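Long-range contacts in protein yesU (Bacillus subtilis, PDB 1OQ1), which is of unknown function but has a galectin-like beta-sandwich fold, consistent with, though no proof of, a role in binding carbohydrate: residues V65-S70 / A210-F215; T132-K137 / A144-D149; R26-G31 / V52-E57. All blocks are in the same frame, centred on the assembly; numbering follows the deposited sequence.

Contact 1 (V65-S70 / A210-F215); sequences VTWDFS and AVYRDF
V65 meets F215 through CG1, which lies 3.6 Å from CE1 of the F215 ring, at the ring edge and in its plane. T66 OG1 shares a water with D214 O, the water donating to the carbonyl. D214 interrupts the regular pairing: its backbone has a positive phi of 41°, and W67 faces it with CA-H pointing at D214 O (3.5 Å, 172° at H). The W67 ring lies beside that of Y212, CD1 to CD2 4.0 Å. From D68 on, the antiparallel ladder is regular. D68 N gives R213 O a 2.8 Å bond, and R213 N returns one to D68 O. D68 OD2 stands 4.3 Å from D214 OD2, a like-charged pair bridged by a water that donates to both; R162 forms a salt bridge with D68 OD1. F69 sets CD1 3.7 Å from Y212 CE2, the two rings inclined at 58°, while its CE1 touches A210 CB. S70 N to V211 O and V211 N to S70 O are both 2.9 Å bonds. W67, F69, Y212 and F215 pack against strands 76-86 and 199-205 of the other sheet, and strand 161-168 pairs with the far edge of 63-73.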
ATOM      1  N   VAL A  65      -0.663  -7.541   7.109  1.00  4.96           N
ATOM      2  CA  VAL A  65      -1.453  -7.302   5.902  1.00  4.93           C
ATOM      3  C   VAL A  65      -0.933  -8.133   4.739  1.00  4.62           C
ATOM      4  O   VAL A  65       0.257  -8.096   4.427  1.00  4.36           O
ATOM      5  CB  VAL A  65      -1.402  -5.801   5.512  1.00  6.01           C
ATOM      6  CG1 VAL A  65      -2.296  -5.538   4.306  1.00  6.28           C
ATOM      7  CG2 VAL A  65      -1.827  -4.940   6.693  1.00  6.82           C
ATOM      8  N   THR A  66      -1.831  -8.870   4.097  1.00  4.00           N
ATOM      9  CA  THR A  66      -1.456  -9.715   2.973  1.00  4.66           C
ATOM     10  C   THR A  66      -2.376  -9.530   1.770  1.00  5.50           C
ATOM     11  O   THR A  66      -3.552  -9.171   1.908  1.00  4.70           O
ATOM     12  CB  THR A  66      -1.480 -11.211   3.369  1.00  5.20           C
ATOM     13  OG1 THR A  66      -2.770 -11.547   3.899  1.00  5.65           O
ATOM     14  CG2 THR A  66      -0.406 -11.507   4.412  1.00  6.45           C
ATOM     15  N   TRP A  67      -1.822  -9.766   0.587  1.00  5.04           N
ATOM     16  CA  TRP A  67      -2.583  -9.677  -0.648  1.00  5.26           C
ATOM     17  C   TRP A  67      -1.793 -10.290  -1.799  1.00  6.42           C
ATOM     18  O   TRP A  67      -0.566 -10.403  -1.729  1.00  4.85           O
ATOM     19  CB  TRP A  67      -2.957  -8.212  -0.961  1.00  6.01           C
ATOM     20  CG  TRP A  67      -1.835  -7.302  -1.423  1.00  5.54           C
ATOM     21  CD1 TRP A  67      -1.556  -6.929  -2.712  1.00  6.01           C
ATOM     22  CD2 TRP A  67      -0.891  -6.609  -0.593  1.00  4.85           C
ATOM     23  NE1 TRP A  67      -0.500  -6.039  -2.732  1.00  5.90           N
ATOM     24  CE2 TRP A  67      -0.075  -5.828  -1.444  1.00  6.46           C
ATOM     25  CE3 TRP A  67      -0.656  -6.570   0.790  1.00  5.69           C
ATOM     26  CZ2 TRP A  67       0.959  -5.015  -0.957  1.00  6.34           C
ATOM     27  CZ3 TRP A  67       0.375  -5.761   1.275  1.00  6.78           C
ATOM     28  CH2 TRP A  67       1.168  -4.996   0.400  1.00  5.57           C
ATOM     29  N   ASP A  68      -2.514 -10.730  -2.828  1.00  5.43           N
ATOM     30  CA  ASP A  68      -1.906 -11.305  -4.024  1.00  6.58           C
ATOM     31  C   ASP A  68      -1.781 -10.168  -5.032  1.00  6.10           C
ATOM     32  O   ASP A  68      -2.729  -9.409  -5.229  1.00  7.10           O
ATOM     33  CB  ASP A  68      -2.788 -12.416  -4.590  1.00  7.54           C
ATOM     34  CG  ASP A  68      -2.547 -13.758  -3.916  1.00 11.16           C
ATOM     35  OD1 ASP A  68      -1.984 -13.784  -2.804  1.00 12.61           O
ATOM     36  OD2 ASP A  68      -2.927 -14.792  -4.503  1.00 14.25           O
ATOM     37  N   PHE A  69      -0.614 -10.061  -5.664  1.00  5.80           N
ATOM     38  CA  PHE A  69      -0.323  -8.995  -6.623  1.00  4.95           C
ATOM     39  C   PHE A  69       0.207  -9.524  -7.952  1.00  4.83           C
ATOM     40  O   PHE A  69       1.096 -10.375  -7.975  1.00  5.57           O
ATOM     41  CB  PHE A  69       0.724  -8.050  -6.021  1.00  5.09           C
ATOM     42  CG  PHE A  69       1.227  -6.999  -6.974  1.00  5.08           C
ATOM     43  CD1 PHE A  69       0.421  -5.923  -7.336  1.00  5.46           C
ATOM     44  CD2 PHE A  69       2.517  -7.075  -7.491  1.00  6.03           C
ATOM     45  CE1 PHE A  69       0.897  -4.938  -8.200  1.00  6.53           C
ATOM     46  CE2 PHE A  69       3.005  -6.094  -8.355  1.00  7.19           C
ATOM     47  CZ  PHE A  69       2.192  -5.023  -8.709  1.00  6.90           C
ATOM     48  N   SER A  70      -0.326  -9.003  -9.054  1.00  5.09           N
ATOM     49  CA  SER A  70       0.108  -9.410 -10.391  1.00  5.96           C
ATOM     50  C   SER A  70       0.365  -8.186 -11.270  1.00  6.19           C
ATOM     51  O   SER A  70      -0.571  -7.460 -11.613  1.00  6.41           O
ATOM     52  CB  SER A  70      -0.961 -10.268 -11.068  1.00  6.29           C
ATOM     53  OG  SER A  70      -1.288 -11.401 -10.294  1.00  6.78           O
ATOM     54  N   ALA A 210      -2.510  -3.606 -13.103  1.00  7.68           N
ATOM     55  CA  ALA A 210      -2.216  -4.685 -12.162  1.00  7.44           C
ATOM     56  C   ALA A 210      -3.477  -5.380 -11.670  1.00  8.63           C
ATOM     57  O   ALA A 210      -4.577  -4.835 -11.755  1.00 10.04           O
ATOM     58  CB  ALA A 210      -1.434  -4.132 -10.970  1.00  6.43           C
ATOM     59  N   VAL A 211      -3.304  -6.589 -11.148  1.00  7.54           N
ATOM     60  CA  VAL A 211      -4.418  -7.369 -10.624  1.00  6.82           C
ATOM     61  C   VAL A 211      -4.164  -7.677  -9.157  1.00  7.31           C
ATOM     62  O   VAL A 211      -3.048  -8.040  -8.774  1.00  6.73           O
ATOM     63  CB  VAL A 211      -4.581  -8.693 -11.402  1.00  7.06           C
ATOM     64  CG1 VAL A 211      -5.694  -9.531 -10.790  1.00  7.91           C
ATOM     65  CG2 VAL A 211      -4.887  -8.395 -12.866  1.00  8.97           C
ATOM     66  N   TYR A 212      -5.203  -7.520  -8.342  1.00  7.05           N
ATOM     67  CA  TYR A 212      -5.105  -7.774  -6.910  1.00  8.05           C
ATOM     68  C   TYR A 212      -6.157  -8.794  -6.476  1.00  8.80           C
ATOM     69  O   TYR A 212      -7.268  -8.822  -7.009  1.00  9.22           O
ATOM     70  CB  TYR A 212      -5.314  -6.478  -6.119  1.00  7.26           C
ATOM     71  CG  TYR A 212      -4.400  -5.338  -6.520  1.00  7.23           C
ATOM     72  CD1 TYR A 212      -4.626  -4.615  -7.690  1.00  8.59           C
ATOM     73  CD2 TYR A 212      -3.307  -4.985  -5.729  1.00  8.84           C
ATOM     74  CE1 TYR A 212      -3.784  -3.565  -8.064  1.00  9.24           C
ATOM     75  CE2 TYR A 212      -2.458  -3.937  -6.095  1.00  7.52           C
ATOM     76  CZ  TYR A 212      -2.704  -3.235  -7.262  1.00  8.81           C
ATOM     77  OH  TYR A 212      -1.869  -2.209  -7.630  1.00  9.19           O
ATOM     78  N   ARG A 213      -5.804  -9.616  -5.493  1.00  8.87           N
ATOM     79  CA  ARG A 213      -6.710 -10.638  -4.976  1.00 10.15           C
ATOM     80  C   ARG A 213      -6.440 -10.944  -3.505  1.00  8.60           C
ATOM     81  O   ARG A 213      -5.353 -10.687  -3.000  1.00  9.15           O
ATOM     82  CB  ARG A 213      -6.540 -11.931  -5.770  1.00 14.88           C
ATOM     83  CG  ARG A 213      -7.395 -12.053  -7.007  1.00 21.23           C
ATOM     84  CD  ARG A 213      -8.604 -12.909  -6.705  1.00 28.84           C
ATOM     85  NE  ARG A 213      -8.993 -13.716  -7.856  1.00 34.69           N
ATOM     86  CZ  ARG A 213      -9.818 -14.754  -7.791  1.00 37.31           C
ATOM     87  NH1 ARG A 213     -10.341 -15.112  -6.625  1.00 38.91           N
ATOM     88  NH2 ARG A 213     -10.121 -15.433  -8.893  1.00 38.67           N
ATOM     89  N   ASP A 214      -7.448 -11.496  -2.839  1.00  8.84           N
ATOM     90  CA  ASP A 214      -7.366 -11.910  -1.437  1.00 10.20           C
ATOM     91  C   ASP A 214      -6.626 -10.983  -0.482  1.00  9.48           C
ATOM     92  O   ASP A 214      -5.573 -11.337   0.054  1.00  9.92           O
ATOM     93  CB  ASP A 214      -6.749 -13.312  -1.349  1.00 14.10           C
ATOM     94  CG  ASP A 214      -7.475 -14.325  -2.220  1.00 18.35           C
ATOM     95  OD1 ASP A 214      -8.709 -14.207  -2.373  1.00 20.46           O
ATOM     96  OD2 ASP A 214      -6.812 -15.247  -2.742  1.00 19.71           O
ATOM     97  N   PHE A 215      -7.197  -9.805  -0.268  1.00  8.53           N
ATOM     98  CA  PHE A 215      -6.645  -8.800   0.629  1.00  9.56           C
ATOM     99  C   PHE A 215      -7.126  -9.132   2.047  1.00  9.79           C
ATOM    100  O   PHE A 215      -8.330  -9.160   2.311  1.00 10.93           O
ATOM    101  CB  PHE A 215      -7.142  -7.424   0.177  1.00  9.75           C
ATOM    102  CG  PHE A 215      -6.899  -6.315   1.161  1.00  9.99           C
ATOM    103  CD1 PHE A 215      -5.661  -6.156   1.773  1.00 11.28           C
ATOM    104  CD2 PHE A 215      -7.906  -5.394   1.435  1.00 11.79           C
ATOM    105  CE1 PHE A 215      -5.426  -5.096   2.645  1.00 12.23           C
ATOM    106  CE2 PHE A 215      -7.685  -4.327   2.306  1.00 13.99           C
ATOM    107  CZ  PHE A 215      -6.437  -4.179   2.914  1.00 13.50           C
TER
HETATM  108  O   HOH W   1      -4.080 -12.691   1.859  1.00  9.23           O
HETATM  109  O   HOH W   2      -4.230 -16.105  -2.638  1.00 17.42           O
HETATM  110  O   HOH W   3      -2.956 -10.949  -8.179  1.00 10.04           O

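Contact 2 (T132-K137 / A144-D149); sequences TCNLRK and AAMGAD
The beta hairpin formed by strands 132-138 and 142-148 carries a classic beta bulge, where A144 and A145 both face L135. L135 O accepts from A144 N at 2.8 Å and, weakly, from A145 N at 3.3 Å, so one carbonyl serves two successive amides. L135 N answers with an almost straight bond to A145 O (2.9 Å, 174°). The next hydrogen-bonded pair is C133 with G147: C133 N to G147 O measures 2.8 Å, with the donor nearly in line with the C=O, and G147 N returns to C133 O. This hairpin ends the seven-stranded antiparallel sheet, with 142-148 as its outermost strand and 112-122 on the inner side of 132-138. T132 and selenomethionine M146 meet at their methyls, T132 CG2 to M146 CE 3.3 Å, tighter than usual for carbon. A bend at the last torsion of M146, chi3 -102°, turns CE toward T132. On the side of C133 and L135, the C133 sulfur sits against the D149 carboxylate, SG to CG 3.6 Å. D149 OD1 is held by L151 N, and OD2 takes F120 N and a salt bridge from R122. W184 of strand 179-185 touches both L135 and A144.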
ATOM      1  N   THR A 132      14.021  -1.083  -6.599  1.00  5.52           N
ATOM      2  CA  THR A 132      13.870  -1.156  -5.157  1.00  5.43           C
ATOM      3  C   THR A 132      12.432  -0.896  -4.720  1.00  6.36           C
ATOM      4  O   THR A 132      11.579  -0.493  -5.519  1.00  6.30           O
ATOM      5  CB  THR A 132      14.749  -0.094  -4.474  1.00  6.41           C
ATOM      6  OG1 THR A 132      14.250   1.213  -4.794  1.00  9.11           O
ATOM      7  CG2 THR A 132      16.183  -0.197  -4.967  1.00  6.41           C
ATOM      8  N   CYS A 133      12.181  -1.158  -3.442  1.00  4.89           N
ATOM      9  CA  CYS A 133      10.897  -0.898  -2.806  1.00  5.12           C
ATOM     10  C   CYS A 133      11.284   0.131  -1.755  1.00  5.63           C
ATOM     11  O   CYS A 133      12.302  -0.035  -1.082  1.00  7.14           O
ATOM     12  CB  CYS A 133      10.350  -2.147  -2.116  1.00  5.41           C
ATOM     13  SG  CYS A 133       9.902  -3.492  -3.231  1.00  7.79           S
ATOM     14  N   ASN A 134      10.489   1.186  -1.612  1.00  5.21           N
ATOM     15  CA  ASN A 134      10.802   2.250  -0.653  1.00  6.07           C
ATOM     16  C   ASN A 134       9.696   2.466   0.378  1.00  6.78           C
ATOM     17  O   ASN A 134       8.518   2.426   0.040  1.00  7.26           O
ATOM     18  CB  ASN A 134      11.029   3.575  -1.397  1.00  5.77           C
ATOM     19  CG  ASN A 134      12.164   3.505  -2.411  1.00 10.16           C
ATOM     20  OD1 ASN A 134      12.791   2.461  -2.602  1.00 11.40           O
ATOM     21  ND2 ASN A 134      12.429   4.627  -3.070  1.00 10.09           N
ATOM     22  N   LEU A 135      10.081   2.699   1.632  1.00  5.59           N
ATOM     23  CA  LEU A 135       9.111   2.971   2.698  1.00  5.04           C
ATOM     24  C   LEU A 135       9.274   4.416   3.157  1.00  5.86           C
ATOM     25  O   LEU A 135      10.369   4.832   3.531  1.00  6.27           O
ATOM     26  CB  LEU A 135       9.333   2.056   3.907  1.00  4.90           C
ATOM     27  CG  LEU A 135       8.434   2.391   5.112  1.00  4.09           C
ATOM     28  CD1 LEU A 135       6.990   1.993   4.806  1.00  6.82           C
ATOM     29  CD2 LEU A 135       8.928   1.657   6.360  1.00  6.85           C
ATOM     30  N   ARG A 136       8.190   5.183   3.120  1.00  6.17           N
ATOM     31  CA  ARG A 136       8.238   6.574   3.563  1.00  6.41           C
ATOM     32  C   ARG A 136       7.192   6.830   4.634  1.00  5.83           C
ATOM     33  O   ARG A 136       6.214   6.088   4.745  1.00  5.20           O
ATOM     34  CB  ARG A 136       8.011   7.531   2.387  1.00 10.35           C
ATOM     35  CG  ARG A 136       9.204   7.639   1.438  1.00 12.04           C
ATOM     36  CD  ARG A 136       9.002   8.747   0.413  1.00 14.69           C
ATOM     37  NE  ARG A 136      10.049   8.757  -0.610  1.00 13.57           N
ATOM     38  CZ  ARG A 136      11.225   9.368  -0.496  1.00 15.89           C
ATOM     39  NH1 ARG A 136      11.535  10.047   0.601  1.00 13.48           N
ATOM     40  NH2 ARG A 136      12.105   9.290  -1.487  1.00 13.91           N
ATOM     41  N   LYS A 137       7.418   7.874   5.424  1.00  4.77           N
ATOM     42  CA  LYS A 137       6.495   8.259   6.488  1.00  4.86           C
ATOM     43  C   LYS A 137       6.104   9.719   6.296  1.00  4.90           C
ATOM     44  O   LYS A 137       6.969  10.593   6.168  1.00  6.74           O
ATOM     45  CB  LYS A 137       7.148   8.083   7.861  1.00  5.95           C
ATOM     46  CG  LYS A 137       6.212   8.396   9.025  1.00  6.53           C
ATOM     47  CD  LYS A 137       6.953   8.414  10.355  1.00  6.69           C
ATOM     48  CE  LYS A 137       5.991   8.592  11.527  1.00  5.94           C
ATOM     49  NZ  LYS A 137       6.723   8.699  12.822  1.00  5.20           N
ATOM     50  N   ALA A 144      12.254   6.286   5.070  1.00  7.53           N
ATOM     51  CA  ALA A 144      12.553   5.479   6.255  1.00  8.13           C
ATOM     52  C   ALA A 144      13.405   4.241   5.982  1.00  8.51           C
ATOM     53  O   ALA A 144      14.281   3.895   6.774  1.00  8.00           O
ATOM     54  CB  ALA A 144      11.250   5.063   6.939  1.00  9.16           C
ATOM     55  N   ALA A 145      13.149   3.565   4.868  1.00  7.79           N
ATOM     56  CA  ALA A 145      13.908   2.365   4.547  1.00  7.64           C
ATOM     57  C   ALA A 145      13.721   1.993   3.088  1.00  7.23           C
ATOM     58  O   ALA A 145      12.862   2.541   2.400  1.00  7.09           O
ATOM     59  CB  ALA A 145      13.450   1.205   5.439  1.00  7.19           C
HETATM   60  N   MSE A 146      14.546   1.068   2.612  1.00  8.20           N
HETATM   61  CA  MSE A 146      14.425   0.605   1.241  1.00  8.04           C
HETATM   62  C   MSE A 146      15.140  -0.727   1.087  1.00  6.95           C
HETATM   63  O   MSE A 146      15.964  -1.112   1.928  1.00  5.49           O
HETATM   64  CB  MSE A 146      14.956   1.640   0.233  1.00 19.40           C
HETATM   65  CG  MSE A 146      16.460   1.832   0.163  1.00 29.04           C
HETATM   66 SE   MSE A 146      16.938   2.940  -1.381  0.95 44.46          SE
HETATM   67  CE  MSE A 146      17.541   1.557  -2.573  1.00 47.60           C
ATOM     68  N   GLY A 147      14.765  -1.451   0.043  1.00  5.10           N
ATOM     69  CA  GLY A 147      15.370  -2.741  -0.231  1.00  6.64           C
ATOM     70  C   GLY A 147      15.197  -3.068  -1.700  1.00  5.92           C
ATOM     71  O   GLY A 147      14.349  -2.479  -2.369  1.00  7.21           O
ATOM     72  N   ALA A 148      15.998  -3.994  -2.214  1.00  5.26           N
ATOM     73  CA  ALA A 148      15.893  -4.376  -3.618  1.00  5.05           C
ATOM     74  C   ALA A 148      14.534  -5.029  -3.880  1.00  5.18           C
ATOM     75  O   ALA A 148      13.978  -5.687  -3.002  1.00  6.09           O
ATOM     76  CB  ALA A 148      17.027  -5.342  -3.989  1.00  5.45           C
ATOM     77  N   ASP A 149      14.014  -4.850  -5.094  1.00  4.63           N
ATOM     78  CA  ASP A 149      12.712  -5.397  -5.494  1.00  4.58           C
ATOM     79  C   ASP A 149      12.885  -6.611  -6.418  1.00  5.61           C
ATOM     80  O   ASP A 149      13.357  -6.469  -7.548  1.00  6.50           O
ATOM     81  CB  ASP A 149      11.917  -4.299  -6.220  1.00  5.56           C
ATOM     82  CG  ASP A 149      10.497  -4.717  -6.573  1.00  6.50           C
ATOM     83  OD1 ASP A 149      10.113  -5.875  -6.307  1.00  7.30           O
ATOM     84  OD2 ASP A 149       9.762  -3.873  -7.131  1.00  6.82           O
TER
HETATM   85  O   HOH W   4      10.901  -1.683  -8.120  1.00  8.00           O

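Contact 3 (R26-G31 / V52-E57); sequences RMEGGG and VFWCPE
A tryptophan N-H reaching a glutamate on the neighbouring strand is the unusual element here: W54 NE1 gives a weak hydrogen bond to E28 OE1, 3.0 Å long and bent to 150°. It supplements a short antiparallel ladder at one edge of the seven-stranded sheet of this galectin-like fold, with 26-29 as the outermost strand and 51-54 next to it. Four backbone bonds define that ladder. R26 and W54 form one hydrogen-bonded pair, with W54 N to R26 O at 2.8 Å; E28 and V52 form the next, with E28 N to V52 O at 2.9 Å. Between them M27 and F53 face each other as a non-hydrogen-bonded pair.

Side chains alternate across the sheet. On the face of E28, V52 and W54, the glutamate runs fully extended beyond CG (chi2 179°), which carries its carboxylate to the indole edge, OE1 lying in the ring plane while the carboxylate is turned 70° against the ring. OE1 also bonds Y107 OH, and R100 makes a salt bridge to OE2; these stronger partners, with the weak indole bond, restrict how the carboxylate can turn.

On the other face, selenomethionine M27 makes a Met-aromatic contact with F53 in which the methyl comes closest. Bends at chi2 and chi3 bring the terminal methyl over the ring, CE standing 3.5 Å above its plane, displaced toward the rim and 3.6 Å from F53 CD1.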
ATOM      1  N   ARG A  26     -13.204   3.963  -1.483  1.00 13.50           N
ATOM      2  CA  ARG A  26     -13.134   5.316  -2.016  1.00 14.97           C
ATOM      3  C   ARG A  26     -12.004   5.507  -3.010  1.00 14.17           C
ATOM      4  O   ARG A  26     -10.827   5.376  -2.668  1.00 11.50           O
ATOM      5  CB  ARG A  26     -12.995   6.336  -0.886  1.00 20.22           C
ATOM      6  CG  ARG A  26     -14.224   6.447  -0.003  1.00 28.55           C
ATOM      7  CD  ARG A  26     -14.280   7.806   0.677  1.00 34.61           C
ATOM      8  NE  ARG A  26     -15.438   7.936   1.556  1.00 39.80           N
ATOM      9  CZ  ARG A  26     -15.781   9.062   2.174  1.00 41.97           C
ATOM     10  NH1 ARG A  26     -15.054  10.160   2.008  1.00 42.96           N
ATOM     11  NH2 ARG A  26     -16.847   9.089   2.962  1.00 43.40           N
HETATM   12  N   MSE A  27     -12.381   5.822  -4.245  1.00 11.81           N
HETATM   13  CA  MSE A  27     -11.425   6.046  -5.319  1.00 12.54           C
HETATM   14  C   MSE A  27     -11.107   7.532  -5.437  1.00 12.20           C
HETATM   15  O   MSE A  27     -11.997   8.351  -5.665  1.00 12.80           O
HETATM   16  CB  MSE A  27     -12.004   5.529  -6.641  1.00 13.76           C
HETATM   17  CG  MSE A  27     -11.166   5.836  -7.878  1.00 15.11           C
HETATM   18 SE   MSE A  27      -9.409   5.017  -7.874  0.95 21.03          SE
HETATM   19  CE  MSE A  27      -9.909   3.214  -8.373  1.00 16.22           C
ATOM     20  N   GLU A  28      -9.834   7.878  -5.268  1.00 10.53           N
ATOM     21  CA  GLU A  28      -9.397   9.268  -5.369  1.00  9.56           C
ATOM     22  C   GLU A  28      -8.454   9.367  -6.560  1.00 10.25           C
ATOM     23  O   GLU A  28      -7.296   8.967  -6.487  1.00  9.63           O
ATOM     24  CB  GLU A  28      -8.692   9.700  -4.074  1.00 10.51           C
ATOM     25  CG  GLU A  28      -9.569   9.528  -2.831  1.00 10.20           C
ATOM     26  CD  GLU A  28      -8.884   9.921  -1.527  1.00 10.15           C
ATOM     27  OE1 GLU A  28      -7.639  10.023  -1.492  1.00 11.18           O
ATOM     28  OE2 GLU A  28      -9.600  10.114  -0.524  1.00 12.76           O
ATOM     29  N   GLY A  29      -8.958   9.900  -7.666  1.00  9.45           N
ATOM     30  CA  GLY A  29      -8.134  10.007  -8.852  1.00  9.03           C
ATOM     31  C   GLY A  29      -8.757   9.183  -9.958  1.00  9.32           C
ATOM     32  O   GLY A  29      -9.748   8.484  -9.726  1.00 10.90           O
ATOM     33  N   GLY A  30      -8.160   9.242 -11.144  1.00  8.40           N
ATOM     34  CA  GLY A  30      -8.700   8.546 -12.301  1.00  9.44           C
ATOM     35  C   GLY A  30      -8.435   7.065 -12.472  1.00  9.41           C
ATOM     36  O   GLY A  30      -8.003   6.627 -13.541  1.00  8.55           O
ATOM     37  N   GLY A  31      -8.696   6.286 -11.428  1.00  9.86           N
ATOM     38  CA  GLY A  31      -8.492   4.855 -11.530  1.00  9.64           C
ATOM     39  C   GLY A  31      -9.654   4.202 -12.252  1.00 12.08           C
ATOM     40  O   GLY A  31     -10.780   4.699 -12.219  1.00 12.20           O
ATOM     41  N   VAL A  52      -5.411   6.819  -5.629  1.00  7.27           N
ATOM     42  CA  VAL A  52      -5.278   6.071  -4.387  1.00  7.14           C
ATOM     43  C   VAL A  52      -6.693   5.532  -4.177  1.00  8.40           C
ATOM     44  O   VAL A  52      -7.659   6.294  -4.158  1.00  9.44           O
ATOM     45  CB  VAL A  52      -4.872   6.942  -3.189  1.00  6.41           C
ATOM     46  CG1 VAL A  52      -4.730   6.057  -1.952  1.00  7.88           C
ATOM     47  CG2 VAL A  52      -3.549   7.651  -3.475  1.00  8.03           C
ATOM     48  N   PHE A  53      -6.804   4.213  -4.050  1.00  7.00           N
ATOM     49  CA  PHE A  53      -8.085   3.525  -3.876  1.00  7.77           C
ATOM     50  C   PHE A  53      -8.102   2.991  -2.447  1.00  7.95           C
ATOM     51  O   PHE A  53      -7.391   2.042  -2.129  1.00  9.72           O
ATOM     52  CB  PHE A  53      -8.158   2.388  -4.899  1.00  7.71           C
ATOM     53  CG  PHE A  53      -9.495   1.709  -4.987  1.00  8.80           C
ATOM     54  CD1 PHE A  53     -10.680   2.440  -4.937  1.00  9.94           C
ATOM     55  CD2 PHE A  53      -9.564   0.335  -5.193  1.00 11.01           C
ATOM     56  CE1 PHE A  53     -11.910   1.810  -5.093  1.00  9.69           C
ATOM     57  CE2 PHE A  53     -10.793  -0.306  -5.352  1.00 10.77           C
ATOM     58  CZ  PHE A  53     -11.966   0.434  -5.302  1.00 10.92           C
ATOM     59  N   TRP A  54      -8.919   3.605  -1.595  1.00  8.35           N
ATOM     60  CA  TRP A  54      -8.983   3.237  -0.182  1.00  9.05           C
ATOM     61  C   TRP A  54     -10.031   2.243   0.287  1.00  9.19           C
ATOM     62  O   TRP A  54     -11.183   2.279  -0.145  1.00 10.77           O
ATOM     63  CB  TRP A  54      -9.191   4.483   0.690  1.00  9.38           C
ATOM     64  CG  TRP A  54      -8.180   5.557   0.559  1.00  8.14           C
ATOM     65  CD1 TRP A  54      -8.244   6.655  -0.256  1.00  8.79           C
ATOM     66  CD2 TRP A  54      -6.954   5.668   1.288  1.00  7.43           C
ATOM     67  NE1 TRP A  54      -7.134   7.443  -0.074  1.00  8.86           N
ATOM     68  CE2 TRP A  54      -6.324   6.861   0.868  1.00  8.50           C
ATOM     69  CE3 TRP A  54      -6.326   4.874   2.259  1.00  8.50           C
ATOM     70  CZ2 TRP A  54      -5.092   7.281   1.385  1.00  6.30           C
ATOM     71  CZ3 TRP A  54      -5.097   5.291   2.774  1.00  7.55           C
ATOM     72  CH2 TRP A  54      -4.495   6.486   2.335  1.00  6.89           C
ATOM     73  N   CYS A  55      -9.616   1.379   1.208  1.00  9.40           N
ATOM     74  CA  CYS A  55     -10.517   0.437   1.854  1.00  9.68           C
ATOM     75  C   CYS A  55     -11.140   1.357   2.916  1.00 10.30           C
ATOM     76  O   CYS A  55     -10.438   2.158   3.534  1.00  9.83           O
ATOM     77  CB  CYS A  55      -9.717  -0.687   2.513  1.00  9.72           C
ATOM     78  SG  CYS A  55     -10.661  -1.735   3.646  1.00 10.52           S
ATOM     79  N   PRO A  56     -12.454   1.251   3.159  1.00 11.25           N
ATOM     80  CA  PRO A  56     -13.065   2.135   4.159  1.00 11.80           C
ATOM     81  C   PRO A  56     -12.847   1.822   5.638  1.00 12.14           C
ATOM     82  O   PRO A  56     -13.089   2.676   6.493  1.00 12.73           O
ATOM     83  CB  PRO A  56     -14.542   2.080   3.788  1.00 12.95           C
ATOM     84  CG  PRO A  56     -14.707   0.638   3.395  1.00 14.05           C
ATOM     85  CD  PRO A  56     -13.462   0.369   2.543  1.00 12.50           C
ATOM     86  N   GLU A  57     -12.398   0.608   5.936  1.00 11.58           N
ATOM     87  CA  GLU A  57     -12.195   0.176   7.319  1.00 14.07           C
ATOM     88  C   GLU A  57     -10.976   0.741   8.031  1.00 12.71           C
ATOM     89  O   GLU A  57      -9.894   0.833   7.458  1.00 12.79           O
ATOM     90  CB  GLU A  57     -12.110  -1.353   7.373  1.00 16.53           C
ATOM     91  CG  GLU A  57     -13.272  -2.052   6.706  1.00 24.64           C
ATOM     92  CD  GLU A  57     -14.572  -1.826   7.438  1.00 28.41           C
ATOM     93  OE1 GLU A  57     -15.638  -1.905   6.793  1.00 32.56           O
ATOM     94  OE2 GLU A  57     -14.526  -1.579   8.664  1.00 30.95           O
TER

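In the fold
From the N terminus, contact 3 comes first: it closes the loop that runs through strands 31-34 and 40-44 of the other, eight-stranded sheet. Strand 63-73 follows and opens contact 1, whose partner 210-215 returns after 139 intervening residues, near the C-terminal end. Contact 2, a local hairpin, is nested inside that long loop, whereas contact 3 precedes it in series. Contacts 2 and 3 belong to opposite edges of the seven-stranded sheet, their centres 22 Å apart, and contact 1 lies in the facing sheet. F215 of contact 1 packs on C55 of contact 3; contacts 1 and 2 do not touch.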